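Local coordinates for leucyl aminopeptidase (Trypanosoma brucei brucei, PDB 5NTD), which probably removes N-terminal amino acids such as leucine from peptides as an M17 metalloaminopeptidase, here holding manganese and the inhibitor bestatin, at residues L46-G51 with T139-F144; L417-E422 with A490-D495; R268-L273 with L339-N344; V78-T83 with E106-A111; G161-S166 with L208-V213. All coordinates share one frame; numbering follows the deposited sequence.

Contact 1. Residues L46-G51 with T139-F144. Unlike the reference sequence in segment 139-144: Thr139 (reference Ala).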
# COMPACT_ATOMS: atom_id res chain seq x y z
N LEU G 46 18.08 20.03 -44.91
CA LEU G 46 18.63 19.87 -43.56
C LEU G 46 19.96 19.14 -43.61
O LEU G 46 20.10 18.12 -44.27
CB LEU G 46 17.65 19.09 -42.68
CG LEU G 46 18.11 18.83 -41.26
CD1 LEU G 46 18.25 20.11 -40.44
CD2 LEU G 46 17.12 17.87 -40.58
N ALA G 47 20.92 19.67 -42.87
CA ALA G 47 22.18 18.96 -42.67
C ALA G 47 22.55 18.99 -41.22
O ALA G 47 22.34 20.01 -40.53
CB ALA G 47 23.30 19.59 -43.49
N VAL G 48 23.15 17.89 -40.77
CA VAL G 48 23.53 17.74 -39.36
C VAL G 48 25.04 17.56 -39.27
O VAL G 48 25.62 16.79 -40.03
CB VAL G 48 22.80 16.56 -38.71
CG1 VAL G 48 23.05 16.51 -37.20
CG2 VAL G 48 21.30 16.63 -38.99
N LEU G 49 25.64 18.25 -38.33
CA LEU G 49 27.04 18.11 -38.06
C LEU G 49 27.28 17.78 -36.59
O LEU G 49 27.00 18.61 -35.72
CB LEU G 49 27.78 19.42 -38.41
CG LEU G 49 29.28 19.47 -38.07
CD1 LEU G 49 30.06 18.41 -38.84
CD2 LEU G 49 29.85 20.85 -38.34
N VAL G 50 27.83 16.61 -36.33
CA VAL G 50 28.05 16.18 -34.92
C VAL G 50 29.48 15.78 -34.65
O VAL G 50 30.05 14.95 -35.35
CB VAL G 50 27.05 15.11 -34.38
CG1 VAL G 50 25.63 15.65 -34.46
CG2 VAL G 50 27.10 13.84 -35.16
N GLY G 51 30.02 16.33 -33.59
CA GLY G 51 31.36 15.96 -33.14
C GLY G 51 31.70 16.58 -31.82
O GLY G 51 30.92 17.34 -31.24
N THR G 139 12.51 12.76 -47.27
CA THR G 139 13.77 13.41 -47.61
C THR G 139 14.94 12.59 -47.07
O THR G 139 14.80 11.71 -46.21
CB THR G 139 13.90 14.85 -47.07
OG1 THR G 139 14.13 14.84 -45.65
CG2 THR G 139 12.66 15.66 -47.40
N THR G 140 16.11 12.91 -47.61
CA THR G 140 17.37 12.36 -47.17
C THR G 140 18.11 13.44 -46.43
O THR G 140 18.33 14.53 -46.95
CB THR G 140 18.18 11.82 -48.35
OG1 THR G 140 17.49 10.70 -48.90
CG2 THR G 140 19.54 11.32 -47.89
N VAL G 141 18.51 13.14 -45.20
CA VAL G 141 19.27 14.08 -44.36
C VAL G 141 20.73 13.64 -44.27
O VAL G 141 21.03 12.52 -43.87
CB VAL G 141 18.67 14.20 -42.92
CG1 VAL G 141 19.49 15.13 -42.05
CG2 VAL G 141 17.23 14.67 -43.00
N ASP G 142 21.62 14.57 -44.57
CA ASP G 142 23.05 14.32 -44.48
C ASP G 142 23.49 14.54 -43.04
O ASP G 142 23.30 15.59 -42.47
CB ASP G 142 23.86 15.22 -45.41
CG ASP G 142 23.51 15.01 -46.88
OD1 ASP G 142 23.27 13.86 -47.31
OD2 ASP G 142 23.52 16.01 -47.62
N VAL G 143 24.02 13.48 -42.44
CA VAL G 143 24.54 13.52 -41.07
C VAL G 143 26.04 13.36 -41.15
O VAL G 143 26.59 12.26 -41.31
CB VAL G 143 23.91 12.44 -40.17
CG1 VAL G 143 24.33 12.63 -38.74
CG2 VAL G 143 22.40 12.48 -40.27
N PHE G 144 26.70 14.48 -40.98
CA PHE G 144 28.17 14.52 -41.02
C PHE G 144 28.67 14.30 -39.61
O PHE G 144 28.42 15.09 -38.70
CB PHE G 144 28.69 15.87 -41.51
CG PHE G 144 28.41 16.13 -42.96
CD1 PHE G 144 27.19 16.62 -43.39
CD2 PHE G 144 29.41 15.91 -43.93
CE1 PHE G 144 26.95 16.85 -44.73
CE2 PHE G 144 29.18 16.15 -45.27
CZ PHE G 144 27.94 16.61 -45.67

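Contact 2. Residues L417-E422 with A490-D495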
# COMPACT_ATOMS: atom_id res chain seq x y z
N LEU G 417 25.86 -8.21 -16.27
CA LEU G 417 26.47 -9.49 -16.63
C LEU G 417 26.72 -10.42 -15.44
O LEU G 417 27.45 -10.08 -14.52
CB LEU G 417 27.80 -9.29 -17.36
CG LEU G 417 27.78 -8.42 -18.62
CD1 LEU G 417 29.18 -8.38 -19.22
CD2 LEU G 417 26.77 -8.93 -19.63
N TYR G 418 26.17 -11.62 -15.53
CA TYR G 418 26.46 -12.69 -14.58
C TYR G 418 27.16 -13.79 -15.38
O TYR G 418 26.54 -14.43 -16.24
CB TYR G 418 25.15 -13.21 -13.96
CG TYR G 418 25.28 -14.37 -13.01
CD1 TYR G 418 25.56 -14.15 -11.65
CD2 TYR G 418 25.06 -15.68 -13.44
CE1 TYR G 418 25.67 -15.21 -10.76
CE2 TYR G 418 25.19 -16.76 -12.56
CZ TYR G 418 25.47 -16.52 -11.23
OH TYR G 418 25.57 -17.57 -10.34
N VAL G 419 28.43 -14.00 -15.09
CA VAL G 419 29.28 -14.80 -15.94
C VAL G 419 30.15 -15.77 -15.14
O VAL G 419 30.80 -15.37 -14.18
CB VAL G 419 30.20 -13.90 -16.78
CG1 VAL G 419 30.83 -14.69 -17.94
CG2 VAL G 419 29.42 -12.73 -17.36
N ASN G 420 30.19 -17.01 -15.58
CA ASN G 420 30.96 -18.04 -14.83
C ASN G 420 32.48 -18.05 -15.04
O ASN G 420 33.18 -18.72 -14.35
CB ASN G 420 30.41 -19.44 -15.09
CG ASN G 420 30.70 -19.91 -16.48
OD1 ASN G 420 31.04 -19.12 -17.36
ND2 ASN G 420 30.56 -21.17 -16.69
N GLU G 421 32.96 -17.26 -15.98
CA GLU G 421 34.42 -17.16 -16.29
C GLU G 421 34.84 -15.71 -16.48
O GLU G 421 34.15 -14.98 -17.16
CB GLU G 421 34.75 -17.91 -17.56
CG GLU G 421 34.57 -19.40 -17.40
CD GLU G 421 34.98 -20.19 -18.63
OE1 GLU G 421 35.40 -19.57 -19.64
OE2 GLU G 421 34.87 -21.45 -18.56
N GLU G 422 35.93 -15.32 -15.85
CA GLU G 422 36.45 -13.94 -15.92
C GLU G 422 36.73 -13.54 -17.39
O GLU G 422 36.41 -12.43 -17.80
CB GLU G 422 37.69 -13.79 -15.02
CG GLU G 422 38.03 -12.40 -14.44
CD GLU G 422 38.59 -11.41 -15.46
OE1 GLU G 422 38.93 -11.74 -16.60
OE2 GLU G 422 38.70 -10.23 -15.14
N ALA G 490 31.81 -21.49 -21.22
CA ALA G 490 31.53 -20.20 -20.62
C ALA G 490 30.05 -19.89 -20.75
O ALA G 490 29.45 -20.08 -21.79
CB ALA G 490 32.36 -19.11 -21.27
N HIS G 491 29.49 -19.38 -19.68
CA HIS G 491 28.07 -18.96 -19.69
C HIS G 491 27.95 -17.48 -19.33
O HIS G 491 28.40 -17.06 -18.27
CB HIS G 491 27.24 -19.78 -18.72
CG HIS G 491 25.84 -19.27 -18.59
ND1 HIS G 491 25.25 -19.05 -17.38
CD2 HIS G 491 24.94 -18.91 -19.53
CE1 HIS G 491 24.03 -18.57 -17.57
NE2 HIS G 491 23.82 -18.47 -18.87
N ILE G 492 27.39 -16.73 -20.25
CA ILE G 492 27.20 -15.31 -20.09
C ILE G 492 25.70 -14.99 -20.01
O ILE G 492 24.98 -15.16 -20.98
CB ILE G 492 27.77 -14.50 -21.27
CG1 ILE G 492 29.27 -14.80 -21.45
CG2 ILE G 492 27.57 -13.00 -21.02
CD1 ILE G 492 29.85 -14.27 -22.74
N HIS G 493 25.27 -14.55 -18.83
CA HIS G 493 23.90 -14.13 -18.62
C HIS G 493 23.84 -12.61 -18.69
O HIS G 493 24.52 -11.92 -17.94
CB HIS G 493 23.37 -14.64 -17.30
CG HIS G 493 22.09 -13.98 -16.87
ND1 HIS G 493 20.93 -14.05 -17.60
CD2 HIS G 493 21.81 -13.19 -15.81
CE1 HIS G 493 19.99 -13.34 -17.01
NE2 HIS G 493 20.50 -12.82 -15.91
N VAL G 494 23.06 -12.11 -19.61
CA VAL G 494 22.89 -10.67 -19.85
C VAL G 494 21.47 -10.21 -19.45
O VAL G 494 20.48 -10.58 -20.06
CB VAL G 494 23.11 -10.29 -21.32
CG1 VAL G 494 23.12 -8.78 -21.50
CG2 VAL G 494 24.40 -10.87 -21.83
N ASP G 495 21.41 -9.44 -18.38
CA ASP G 495 20.15 -8.91 -17.87
C ASP G 495 20.05 -7.51 -18.45
O ASP G 495 20.77 -6.60 -18.05
CB ASP G 495 20.10 -8.88 -16.35
CG ASP G 495 18.69 -8.63 -15.80
OD1 ASP G 495 17.87 -8.03 -16.52
OD2 ASP G 495 18.43 -9.01 -14.64

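Contact 3. Residues R268-L273 with L339-N344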
# COMPACT_ATOMS: atom_id res chain seq x y z
N ARG G 268 6.17 -21.22 -27.73
CA ARG G 268 7.06 -21.89 -28.68
C ARG G 268 8.49 -21.79 -28.24
O ARG G 268 8.93 -20.73 -27.83
CB ARG G 268 6.91 -21.27 -30.08
CG ARG G 268 5.62 -21.68 -30.78
CD ARG G 268 5.01 -20.49 -31.47
NE ARG G 268 3.97 -20.83 -32.43
CZ ARG G 268 2.67 -20.65 -32.25
NH1 ARG G 268 2.18 -20.14 -31.14
NH2 ARG G 268 1.85 -20.92 -33.25
N LEU G 269 9.19 -22.89 -28.39
CA LEU G 269 10.64 -22.91 -28.33
C LEU G 269 11.14 -22.97 -29.78
O LEU G 269 11.03 -23.98 -30.46
CB LEU G 269 11.13 -24.08 -27.54
CG LEU G 269 12.54 -23.96 -26.97
CD1 LEU G 269 12.66 -22.88 -25.92
CD2 LEU G 269 12.94 -25.30 -26.37
N VAL G 270 11.71 -21.86 -30.22
CA VAL G 270 12.16 -21.69 -31.59
C VAL G 270 13.69 -21.65 -31.65
O VAL G 270 14.31 -20.74 -31.12
CB VAL G 270 11.61 -20.42 -32.19
CG1 VAL G 270 12.08 -20.25 -33.63
CG2 VAL G 270 10.10 -20.42 -32.15
N THR G 271 14.28 -22.63 -32.33
CA THR G 271 15.72 -22.68 -32.45
C THR G 271 16.15 -22.49 -33.90
O THR G 271 15.69 -23.18 -34.81
CB THR G 271 16.32 -23.97 -31.88
OG1 THR G 271 16.02 -24.07 -30.47
CG2 THR G 271 17.82 -23.99 -32.03
N LEU G 272 17.07 -21.57 -34.09
CA LEU G 272 17.64 -21.23 -35.39
C LEU G 272 19.11 -21.67 -35.42
O LEU G 272 19.81 -21.55 -34.42
CB LEU G 272 17.55 -19.73 -35.68
CG LEU G 272 16.24 -19.09 -35.28
CD1 LEU G 272 16.29 -17.59 -35.55
CD2 LEU G 272 15.09 -19.70 -36.04
N LEU G 273 19.55 -22.19 -36.58
CA LEU G 273 20.94 -22.66 -36.75
C LEU G 273 21.62 -22.03 -37.91
O LEU G 273 21.11 -21.96 -39.00
CB LEU G 273 21.01 -24.15 -36.95
CG LEU G 273 20.57 -24.99 -35.76
CD1 LEU G 273 20.37 -26.45 -36.20
CD2 LEU G 273 21.61 -24.92 -34.63
N LEU G 339 14.84 -19.00 -29.18
CA LEU G 339 13.86 -18.01 -28.72
C LEU G 339 12.84 -18.70 -27.82
O LEU G 339 12.16 -19.64 -28.22
CB LEU G 339 13.14 -17.38 -29.89
CG LEU G 339 14.02 -16.83 -31.00
CD1 LEU G 339 13.12 -16.31 -32.11
CD2 LEU G 339 14.95 -15.73 -30.52
N CYS G 340 12.77 -18.22 -26.58
CA CYS G 340 11.87 -18.79 -25.59
C CYS G 340 10.62 -17.93 -25.60
O CYS G 340 10.50 -16.94 -24.86
CB CYS G 340 12.51 -18.81 -24.21
SG CYS G 340 14.09 -19.66 -24.14
N LEU G 341 9.70 -18.31 -26.46
CA LEU G 341 8.50 -17.49 -26.74
C LEU G 341 7.28 -17.96 -25.94
O LEU G 341 6.86 -19.11 -25.99
CB LEU G 341 8.13 -17.51 -28.20
CG LEU G 341 9.22 -17.07 -29.15
CD1 LEU G 341 8.74 -17.23 -30.61
CD2 LEU G 341 9.64 -15.64 -28.91
N ALA G 342 6.74 -17.01 -25.19
CA ALA G 342 5.52 -17.26 -24.40
C ALA G 342 4.91 -15.92 -24.02
O ALA G 342 5.60 -14.92 -23.93
CB ALA G 342 5.83 -18.05 -23.13
N GLU G 343 3.61 -15.91 -23.85
CA GLU G 343 2.95 -14.82 -23.12
C GLU G 343 2.66 -15.33 -21.71
O GLU G 343 2.12 -16.42 -21.55
CB GLU G 343 1.66 -14.36 -23.77
CG GLU G 343 0.99 -13.25 -22.93
CD GLU G 343 -0.15 -12.55 -23.63
OE1 GLU G 343 -0.76 -13.10 -24.58
OE2 GLU G 343 -0.52 -11.45 -23.16
N ASN G 344 3.05 -14.53 -20.72
CA ASN G 344 2.75 -14.80 -19.30
C ASN G 344 1.39 -14.20 -18.99
O ASN G 344 1.24 -13.04 -18.70
CB ASN G 344 3.79 -14.25 -18.38
CG ASN G 344 3.71 -14.84 -16.97
OD1 ASN G 344 3.10 -15.88 -16.75
ND2 ASN G 344 4.35 -14.17 -16.01

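Contact 4. Residues V78-T83 with E106-A111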
# COMPACT_ATOMS: atom_id res chain seq x y z
N VAL G 78 26.92 26.57 -29.55
CA VAL G 78 26.38 25.26 -29.15
C VAL G 78 26.94 24.86 -27.77
O VAL G 78 28.10 25.11 -27.45
CB VAL G 78 26.63 24.14 -30.18
CG1 VAL G 78 28.10 23.77 -30.24
CG2 VAL G 78 25.78 22.92 -29.88
N LYS G 79 26.05 24.30 -26.97
CA LYS G 79 26.39 23.78 -25.63
C LYS G 79 26.75 22.28 -25.73
O LYS G 79 26.23 21.56 -26.57
CB LYS G 79 25.25 24.04 -24.64
CG LYS G 79 25.03 25.52 -24.31
CD LYS G 79 23.90 25.72 -23.29
CE LYS G 79 22.49 25.46 -23.84
NZ LYS G 79 21.70 26.72 -23.96
N GLU G 80 27.65 21.84 -24.86
CA GLU G 80 28.02 20.41 -24.76
C GLU G 80 26.78 19.56 -24.48
O GLU G 80 25.96 19.89 -23.66
CB GLU G 80 29.03 20.19 -23.65
CG GLU G 80 29.48 18.75 -23.54
CD GLU G 80 30.50 18.52 -22.43
OE1 GLU G 80 30.20 17.58 -21.78
OE2 GLU G 80 31.53 19.22 -22.15
N GLY G 81 26.60 18.54 -25.29
CA GLY G 81 25.38 17.73 -25.26
C GLY G 81 24.14 18.36 -25.86
O GLY G 81 23.06 17.77 -25.86
N GLY G 82 24.29 19.55 -26.41
CA GLY G 82 23.18 20.29 -27.04
C GLY G 82 23.34 20.49 -28.55
O GLY G 82 24.35 20.11 -29.16
N THR G 83 22.31 21.07 -29.15
CA THR G 83 22.31 21.41 -30.55
C THR G 83 22.14 22.92 -30.76
O THR G 83 21.70 23.64 -29.87
CB THR G 83 21.22 20.69 -31.35
OG1 THR G 83 19.93 21.07 -30.88
CG2 THR G 83 21.37 19.20 -31.27
N GLU G 106 27.23 19.07 -30.28
CA GLU G 106 28.50 18.85 -29.59
C GLU G 106 28.42 17.60 -28.71
O GLU G 106 27.67 17.54 -27.74
CB GLU G 106 28.96 20.08 -28.76
CG GLU G 106 30.37 19.94 -28.19
CD GLU G 106 30.78 21.12 -27.32
OE1 GLU G 106 30.58 22.27 -27.74
OE2 GLU G 106 31.31 20.89 -26.19
N VAL G 107 29.28 16.66 -29.03
CA VAL G 107 29.45 15.41 -28.25
C VAL G 107 30.48 15.62 -27.13
O VAL G 107 31.59 16.09 -27.39
CB VAL G 107 29.94 14.26 -29.14
CG1 VAL G 107 30.00 12.95 -28.37
CG2 VAL G 107 29.03 14.12 -30.35
N PRO G 108 30.15 15.26 -25.88
CA PRO G 108 31.18 15.31 -24.84
C PRO G 108 32.34 14.35 -25.09
O PRO G 108 32.20 13.34 -25.77
CB PRO G 108 30.44 14.92 -23.58
CG PRO G 108 29.34 14.07 -24.05
CD PRO G 108 28.92 14.67 -25.37
N THR G 109 33.48 14.69 -24.53
CA THR G 109 34.63 13.77 -24.55
C THR G 109 34.70 12.98 -23.24
O THR G 109 35.33 11.94 -23.22
CB THR G 109 36.03 14.44 -24.74
OG1 THR G 109 36.18 15.46 -23.77
CG2 THR G 109 36.21 14.99 -26.12
N LYS G 110 34.14 13.52 -22.16
CA LYS G 110 34.04 12.83 -20.84
C LYS G 110 33.43 11.44 -21.07
O LYS G 110 32.43 11.28 -21.74
CB LYS G 110 33.24 13.60 -19.77
N ALA G 111 34.13 10.44 -20.57
CA ALA G 111 33.69 9.03 -20.68
C ALA G 111 34.46 8.22 -19.64
O ALA G 111 35.65 8.11 -19.72
CB ALA G 111 33.95 8.48 -22.06
O HOH W 1 30.64 24.43 -25.83
O HOH W 2 32.90 16.17 -22.26

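Contact 5. Residues G161-S166 with L208-V213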
# COMPACT_ATOMS: atom_id res chain seq x y z
N GLY G 161 16.09 9.19 -33.68
CA GLY G 161 14.98 9.79 -34.39
C GLY G 161 13.69 9.01 -34.24
O GLY G 161 13.53 8.21 -33.32
N LYS G 162 12.77 9.28 -35.14
CA LYS G 162 11.46 8.64 -35.13
C LYS G 162 11.61 7.18 -35.44
O LYS G 162 12.42 6.80 -36.25
CB LYS G 162 10.51 9.33 -36.09
CG LYS G 162 10.02 10.62 -35.47
CD LYS G 162 9.34 11.67 -36.32
CE LYS G 162 8.48 12.63 -35.50
NZ LYS G 162 9.16 13.12 -34.26
N HIS G 163 10.79 6.37 -34.80
CA HIS G 163 10.90 4.92 -34.90
C HIS G 163 10.17 4.37 -36.11
O HIS G 163 9.12 4.87 -36.52
CB HIS G 163 10.37 4.22 -33.64
CG HIS G 163 11.19 4.49 -32.42
ND1 HIS G 163 11.23 3.64 -31.34
CD2 HIS G 163 12.06 5.49 -32.14
CE1 HIS G 163 12.06 4.11 -30.44
NE2 HIS G 163 12.60 5.22 -30.90
N ASN G 164 10.73 3.33 -36.70
CA ASN G 164 10.13 2.71 -37.89
C ASN G 164 8.77 2.13 -37.55
O ASN G 164 7.90 2.06 -38.41
CB ASN G 164 11.05 1.70 -38.57
CG ASN G 164 11.26 0.46 -37.76
OD1 ASN G 164 10.40 -0.43 -37.76
ND2 ASN G 164 12.39 0.39 -37.05
N PHE G 165 8.61 1.68 -36.31
CA PHE G 165 7.29 1.25 -35.87
C PHE G 165 6.43 2.48 -35.54
O PHE G 165 6.77 3.28 -34.69
CB PHE G 165 7.31 0.32 -34.68
CG PHE G 165 5.94 -0.07 -34.26
CD1 PHE G 165 5.28 -1.12 -34.90
CD2 PHE G 165 5.24 0.70 -33.33
CE1 PHE G 165 3.98 -1.44 -34.58
CE2 PHE G 165 3.92 0.38 -33.01
CZ PHE G 165 3.29 -0.67 -33.63
N SER G 166 5.27 2.56 -36.16
CA SER G 166 4.29 3.60 -35.86
C SER G 166 2.86 3.20 -36.19
O SER G 166 2.60 2.44 -37.12
CB SER G 166 4.60 4.86 -36.60
OG SER G 166 3.72 5.91 -36.21
N LEU G 208 15.35 -3.41 -36.70
CA LEU G 208 14.41 -4.54 -36.63
C LEU G 208 14.14 -4.90 -35.16
O LEU G 208 13.03 -5.15 -34.77
CB LEU G 208 14.95 -5.77 -37.37
CG LEU G 208 14.08 -7.01 -37.28
CD1 LEU G 208 12.69 -6.75 -37.81
CD2 LEU G 208 14.72 -8.15 -38.07
N CYS G 209 15.21 -4.94 -34.38
CA CYS G 209 15.14 -5.22 -32.94
C CYS G 209 14.23 -4.19 -32.27
O CYS G 209 13.29 -4.53 -31.55
CB CYS G 209 16.51 -5.20 -32.33
SG CYS G 209 16.55 -5.64 -30.57
N GLN G 210 14.47 -2.94 -32.62
CA GLN G 210 13.63 -1.82 -32.15
C GLN G 210 12.17 -2.03 -32.52
O GLN G 210 11.25 -1.83 -31.70
CB GLN G 210 14.12 -0.51 -32.72
CG GLN G 210 13.53 0.70 -32.06
CD GLN G 210 13.76 1.96 -32.88
OE1 GLN G 210 14.49 2.85 -32.48
NE2 GLN G 210 13.09 2.05 -34.03
N ARG G 211 11.94 -2.47 -33.74
CA ARG G 211 10.58 -2.66 -34.27
C ARG G 211 9.85 -3.71 -33.47
O ARG G 211 8.69 -3.54 -33.08
CB ARG G 211 10.63 -3.05 -35.74
CG ARG G 211 9.27 -3.10 -36.42
CD ARG G 211 9.37 -3.37 -37.92
NE ARG G 211 8.03 -3.41 -38.49
CZ ARG G 211 7.28 -2.33 -38.71
NH1 ARG G 211 7.74 -1.10 -38.49
NH2 ARG G 211 6.02 -2.49 -39.14
N LEU G 212 10.52 -4.83 -33.27
CA LEU G 212 9.93 -5.98 -32.58
C LEU G 212 9.56 -5.60 -31.11
O LEU G 212 8.52 -5.97 -30.60
CB LEU G 212 10.85 -7.18 -32.60
CG LEU G 212 11.15 -7.78 -33.99
CD1 LEU G 212 12.30 -8.73 -33.90
CD2 LEU G 212 9.94 -8.49 -34.58
N VAL G 213 10.46 -4.86 -30.48
CA VAL G 213 10.31 -4.47 -29.08
C VAL G 213 9.19 -3.42 -28.92
O VAL G 213 8.31 -3.56 -28.09
CB VAL G 213 11.64 -4.01 -28.49
CG1 VAL G 213 11.46 -3.53 -27.05
CG2 VAL G 213 12.61 -5.18 -28.50
O HOH W 3 13.76 2.71 -36.78
O HOH W 4 10.64 0.80 -34.30

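Contact 1. Residues L46-G51 with T139-F144
Val48 reaches across to Asp142 and Phe144 with both of its backbone polar groups, the signature of two strands running the same way. Segments 46-51 and 140-144 lie with their axes 4.7 Å apart at closest approach and diverge by only 16°. Val48 N donates to Asp142 O at 2.9 Å, and its carbonyl oxygen takes Phe144 N in turn, with Val48 O and Phe144 N 2.7 Å apart. One step on, Val50 N reaches Phe144 O at 2.9 Å, so that Val48 and Phe144 each bond through N-H and C=O. Both strands belong to the six-stranded mixed sheet of the N-terminal domain, which is of the macro-domain type; strand 46-52 is flanked by 140-145 and 99-107.

Two quite different faces result. On that of Val48 and Val143 the fit is between methyl groups: Val141 CG1 sits 3.9 Å from Val48 CG2, and the same methyl lies 3.9 Å from Leu46 CD2. With Val141 CG1 trans to the backbone N (chi1 178°), this branch touches both Leu46 and Val48, while CG2 meets Leu46 alone. Helix 120-131 covers this valine layer. The face of Leu49 and Phe144 is mixed: the Leu49 side chain crosses that of Phe144 at about a right angle, with Leu49 CD1 3.9 Å from Phe144 CB, while Val48 O lies at the edge of the aromatic ring. Tyr34 and Phe66 meet that ring edge-to-face. Asp142, buried beside them, has OD2 hydrogen-bonded to Tyr34 OH and OD1 to Ser43 OG and Gln185 NE2.

Contact 2. Residues L417-E422 with A490-D495
Asn420 meets His491 just where strand 415-419 ends, and its side chain carries the antiparallel pairing one step further. From CB, which points toward the other strand, CG turns into the cramped site between backbone N and carbonyl carbon (chi1 71°) and comes 3.5 Å from His491 N. OD1 goes closer: it accepts His491 N at 2.8 Å, and the N-H points almost straight at it (178°), although the donor stands well above the amide plane and not on a lone pair. OD1 also rests against Ala490 CA. ND2, the other branch of the tip, bonds Gly489 O. The main chain of Asn420 still donates, N to His491 O at 3.2 Å, so OD1 takes the place its own turned-away carbonyl would fill in a regular hydrogen-bonded pair.

Before it lies such a pair, Tyr418 with His493, where Tyr418 N bonds His493 O at 2.9 Å and His493 N answers to Tyr418 O. Tyr418 CB abuts the edge of the His493 ring, 3.8 Å from CD2. On the other face of this strand pair in the catalytic domain, Leu417 runs alongside Val494, CD2 to CG2 at 3.8 Å, and Val419 alongside Ile492, with helix 422-435 packed over Leu417 and Val419. Arg113 of the second subunit reaches Val419 O.

His491 NE2 and His493 ND1 bond the two oxygens of Asp398, so one carboxylate bridges two buried histidines on alternate residues of the strand, probably holding both imidazoles against rotation and polarising them.

Contact 3. Residues R268-L273 with L339-N344
Val270 CG2 and Leu341 CD1, 3.8 Å apart, form the apolar centre of an antiparallel strand pair in the large mixed sheet of the catalytic domain. The two side chains approach at a slant, diagonally across the pairing, because Val270 stands directly opposite Leu339; there the touch is at the roots, CB to CB at 4.1 Å. Leu341 reaches Val270 because its CG lies trans to the carbonyl carbon (chi1 -56°), with CD1 carried forward. The layer continues into helices: Phe225 and Thr226 of helix 222-236 lie against Leu341, Val319 and Phe320 of helix 314-328 against Leu339. On the reverse face the contact is sparser, Leu269 CD1 meeting Cys340 SG at 3.9 Å.

Between these layers run four backbone bonds. Leu339 N gives to Val270 O at 2.7 Å, and Val270 N returns a nearly linear bond (177°) to Leu339 O. Arg268 and Leu341 form the next reciprocal pair, with Arg268 N 2.8 Å from Leu341 O. At the margin the Arg268 side chain leaves the interface, its NH1 bonding Ala266 O.

Past Leu341, strand 334-344 runs on beyond the start of strand 268-274 toward the metal site. Glu343 makes a salt bridge to Arg352 of the third subunit. Asn344 serves as a second-shell residue: its ND2 is hydrogen-bonded both to Thr370 O and to OD1 of Asp294, a manganese ligand.

Contact 4. Residues V78-T83 with E106-A111
The carboxylates of Glu80 and Glu106 come near each other with their planes turned 41° apart and their OE2 atoms separated by 4.4 Å. Neither group pairs with the other. Glu106 OE2 lies against Glu80 CB at 3.5 Å, while its OE1 has Val78 CG1 alongside. A water stands within hydrogen-bonding distance of both Val78 O and Glu106 OE1, 2.9 Å from OE1, with other acceptors competing for its protons. The Glu80 side chain, crossing that of Glu106 at a slant, has CG trans to the backbone N (chi1 -178°) and an extended chain; it lies at about a right angle to Pro108 and brings OE1 to within 3.2 Å of Pro108 CB. A second water sits between Glu80 OE1, weakly bonded, and Lys110 N.

Beneath the side chains is a type II beta turn, Lys79 to Gly82, closed by Gly82 N to Lys79 O at 2.8 Å. Gly81 occupies its left-handed corner (phi 74°) and donates N-H to Glu106 O at 2.9 Å; Glu106 N gives a longer bond to Gly82 O, 3.3 Å. The contact thus joins the turn before strand 83-89, outermost in this chain's macro-type sheet, to the end of its antiparallel neighbour 99-107.

Two like charges this close would probably raise the proton affinity of one of them. Water near Glu106 OE1 should temper that cost, and solvent around the exposed Glu80 probably screens it.

Contact 5. Residues G161-S166 with L208-V213
Arg211, Gln210 and Asn164 give up the most surface here, and all three use flat ends. Arg211 stretches its chain out from CG to NE past the Asn164 amide, so that OD1 lies along the methylene arm, 3.1 Å from Arg211 CD. At the end of that arm NH1 bonds OD1 at 2.8 Å and 168°, in the amide plane and in the guanidinium plane as well. A weak second bond joins NH1 to Asn164 O. Asn164 CG sits between its backbone N and carbonyl carbon (chi1 70°), which lets side chain and main chain present oxygens to the same nitrogen. Tyr176 O and Ser18 OG take NH1 and NH2 respectively, and Phe165 CD1 lies over one face of the guanidinium.

Gln210 works by stacking. Its amide lies 6° from parallel to the His163 imidazole, with OE1 3.3 Å above the centre of that ring. His163 ND1 is bonded to Asp214 OD2, which should fix the ring's rotation beneath the amide. NE2 of Gln210 faces the loop through water: one molecule, 2.8 Å from NE2, continues to Phe165 N, while another is shared with Asn164 N and ND2 through a weak bond from NE2.

The loop after helix 150-158 is thereby fastened to helix 196-214, bringing residues of the N-terminal and catalytic family regions together. Helices 6-20, 222-236 and 314-328 pack on Leu208 of the helix, and Ile356 of the third subunit rests on Phe165.

Overall arrangement
Four of the contacts are buried, and contact 4 is partly exposed. Contacts 1 and 4 share the N-terminal sheet, touching where Gly51 O meets Val107 N, with centres about 17 Å apart; contact 4 is nested in the chain loop that contact 1 closes. Contacts 2 and 3 belong to the catalytic sheet, with centres about 21 Å apart, and both are antiparallel, whereas contact 1 is parallel. In these three, backbone bonds sit beside apolar side chains, though contact 1 also buries an aspartate and contact 2 two histidines. Contact 4 relies on a turn, water and acidic side chains. Contact 5, joining a loop to a helix between the two sheets, replaces strand pairing with amide, guanidinium and imidazole groups.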